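Local coordinates for protein exoenzyme S (Pseudomonas aeruginosa, PDB 6GN8) that is a secreted toxin whose fragment here is the ADP-ribosyltransferase domain, which probably transfers ADP-ribose to host proteins, at residues S93-K98 / S157-S162. The protein carries 2 engineered substitutions. Sequence-based numbering, arbitrary orientation.
Sequences SAAFEK and SGIDVS
The terminal methyl of I159 sits over the centre of the F96 ring, with CD1 3.6 Å from the ring centroid and only 14° off the ring normal, a CH-pi contact made squarely on one face. CG1 of I159 follows behind, 3.8 Å from F96 CE1, and the two side chains lie obliquely across each other. Roughly at right angles to its approach to the ring, the same methyl also rests against the helix itself: I159 CD1 comes within 3.4 Å of A95 O and 3.9 Å of A95 CB. One methyl thus fills the notch between the aromatic ring and the turn of helix from which the ring springs.

At the edge of the ring, close to its plane, the carbonyl of S157 faces the aromatic hydrogens, its O 3.7 Å from F96 CD1. The phenyl group is therefore met on a face by an aliphatic carbon and on its rim by a backbone oxygen, with no hydrogen bond joining the two segments. I159 reaches the helix with an extended end: chi2 of 169° sets CD1 anti to CA, which stretches this branch out to the ring and the helix. A95 O, although touched by the methyl, has polar partners as well, a hydrogen bond from S99 OG and a weak one from H52 NE2. S157 turns its hydroxyl to E200, on a strand of the larger sheet.

Backbone hydrogen bonds with L174 hold I159 in strand 159-160, an outer strand of the small antiparallel sheet, next to strand 172-175. This buried contact joins the C-terminal part of helix 83-99 to that sheet within the ADP-ribosyltransferase domain, while A95 also packs against E56 and L60 of helix 54-77, and V161 touches T64 of the same helix.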
loop_
_atom_site.group_PDB
_atom_site.type_symbol
_atom_site.label_atom_id
_atom_site.label_comp_id
_atom_site.label_asym_id
_atom_site.label_seq_id
_atom_site.Cartn_x
_atom_site.Cartn_y
_atom_site.Cartn_z
ATOM N N SER C 93 39.359 -6.548 5.857
ATOM C CA SER C 93 38.749 -6.266 4.540
ATOM C C SER C 93 38.654 -7.536 3.701
ATOM O O SER C 93 37.598 -7.811 3.159
ATOM C CB SER C 93 39.553 -5.217 3.772
ATOM O OG SER C 93 39.520 -3.958 4.419
ATOM N N ALA C 94 39.738 -8.324 3.620
ATOM C CA ALA C 94 39.789 -9.582 2.858
ATOM C C ALA C 94 38.740 -10.581 3.388
ATOM O O ALA C 94 38.047 -11.217 2.587
ATOM C CB ALA C 94 41.194 -10.184 2.934
ATOM N N ALA C 95 38.601 -10.672 4.740
ATOM C CA ALA C 95 37.640 -11.523 5.443
ATOM C C ALA C 95 36.204 -11.176 5.058
ATOM O O ALA C 95 35.391 -12.093 4.924
ATOM C CB ALA C 95 37.816 -11.389 6.961
ATOM N N PHE C 96 35.878 -9.867 4.900
ATOM C CA PHE C 96 34.531 -9.429 4.510
ATOM C C PHE C 96 34.287 -9.718 3.018
ATOM O O PHE C 96 33.163 -10.038 2.623
ATOM C CB PHE C 96 34.301 -7.940 4.847
ATOM C CG PHE C 96 34.022 -7.676 6.313
ATOM C CD1 PHE C 96 32.759 -7.905 6.853
ATOM C CD2 PHE C 96 35.016 -7.171 7.149
ATOM C CE1 PHE C 96 32.511 -7.696 8.217
ATOM C CE2 PHE C 96 34.770 -6.956 8.512
ATOM C CZ PHE C 96 33.513 -7.219 9.034
ATOM N N GLU C 97 35.348 -9.651 2.197
ATOM C CA GLU C 97 35.258 -9.929 0.762
ATOM C C GLU C 97 34.822 -11.360 0.516
ATOM O O GLU C 97 33.924 -11.587 -0.283
ATOM C CB GLU C 97 36.594 -9.661 0.079
ATOM C CG GLU C 97 36.852 -8.196 -0.187
ATOM C CD GLU C 97 37.856 -7.980 -1.298
ATOM O OE1 GLU C 97 39.075 -7.947 -1.006
ATOM O OE2 GLU C 97 37.424 -7.861 -2.467
ATOM N N LYS C 98 35.417 -12.311 1.252
ATOM C CA LYS C 98 35.143 -13.749 1.170
ATOM C C LYS C 98 33.787 -14.143 1.777
ATOM O O LYS C 98 33.185 -15.122 1.339
ATOM C CB LYS C 98 36.257 -14.543 1.890
ATOM C CG LYS C 98 37.612 -14.465 1.202
ATOM C CD LYS C 98 38.649 -15.354 1.871
ATOM C CE LYS C 98 39.978 -15.229 1.180
ATOM N NZ LYS C 98 41.022 -16.065 1.826
ATOM N N SER C 157 25.615 -9.217 6.427
ATOM C CA SER C 157 27.046 -9.192 6.033
ATOM C C SER C 157 28.061 -9.205 7.195
ATOM O O SER C 157 29.260 -9.004 6.960
ATOM C CB SER C 157 27.324 -7.985 5.145
ATOM O OG SER C 157 26.440 -8.052 4.038
ATOM N N GLY C 158 27.584 -9.476 8.404
ATOM C CA GLY C 158 28.421 -9.512 9.590
ATOM C C GLY C 158 29.245 -10.778 9.697
ATOM O O GLY C 158 28.806 -11.828 9.238
ATOM N N ILE C 159 30.442 -10.689 10.299
ATOM C CA ILE C 159 31.313 -11.847 10.519
ATOM C C ILE C 159 31.243 -12.217 12.003
ATOM O O ILE C 159 31.455 -11.374 12.884
ATOM C CB ILE C 159 32.778 -11.619 10.016
ATOM C CG1 ILE C 159 32.801 -11.493 8.460
ATOM C CG2 ILE C 159 33.751 -12.741 10.518
ATOM C CD1 ILE C 159 34.070 -11.041 7.920
ATOM N N ASP C 160 30.889 -13.475 12.268
ATOM C CA ASP C 160 30.831 -14.007 13.615
ATOM C C ASP C 160 32.247 -14.380 14.013
ATOM O O ASP C 160 32.887 -15.196 13.346
ATOM C CB ASP C 160 29.860 -15.193 13.686
ATOM C CG ASP C 160 29.924 -15.978 14.981
ATOM O OD1 ASP C 160 29.891 -15.351 16.060
ATOM O OD2 ASP C 160 30.002 -17.222 14.914
ATOM N N VAL C 161 32.770 -13.709 15.036
ATOM C CA VAL C 161 34.149 -13.892 15.522
ATOM C C VAL C 161 34.190 -14.591 16.895
ATOM O O VAL C 161 35.254 -14.668 17.505
ATOM C CB VAL C 161 34.907 -12.530 15.563
ATOM C CG1 VAL C 161 35.101 -11.962 14.164
ATOM C CG2 VAL C 161 34.214 -11.515 16.461
ATOM N N SER C 162 33.050 -15.151 17.350
ATOM C CA SER C 162 32.910 -15.753 18.670
ATOM C C SER C 162 33.806 -16.967 18.877
ATOM O O SER C 162 34.196 -17.237 20.014
ATOM C CB SER C 162 31.454 -16.078 18.988
ATOM O OG SER C 162 30.881 -17.000 18.082
#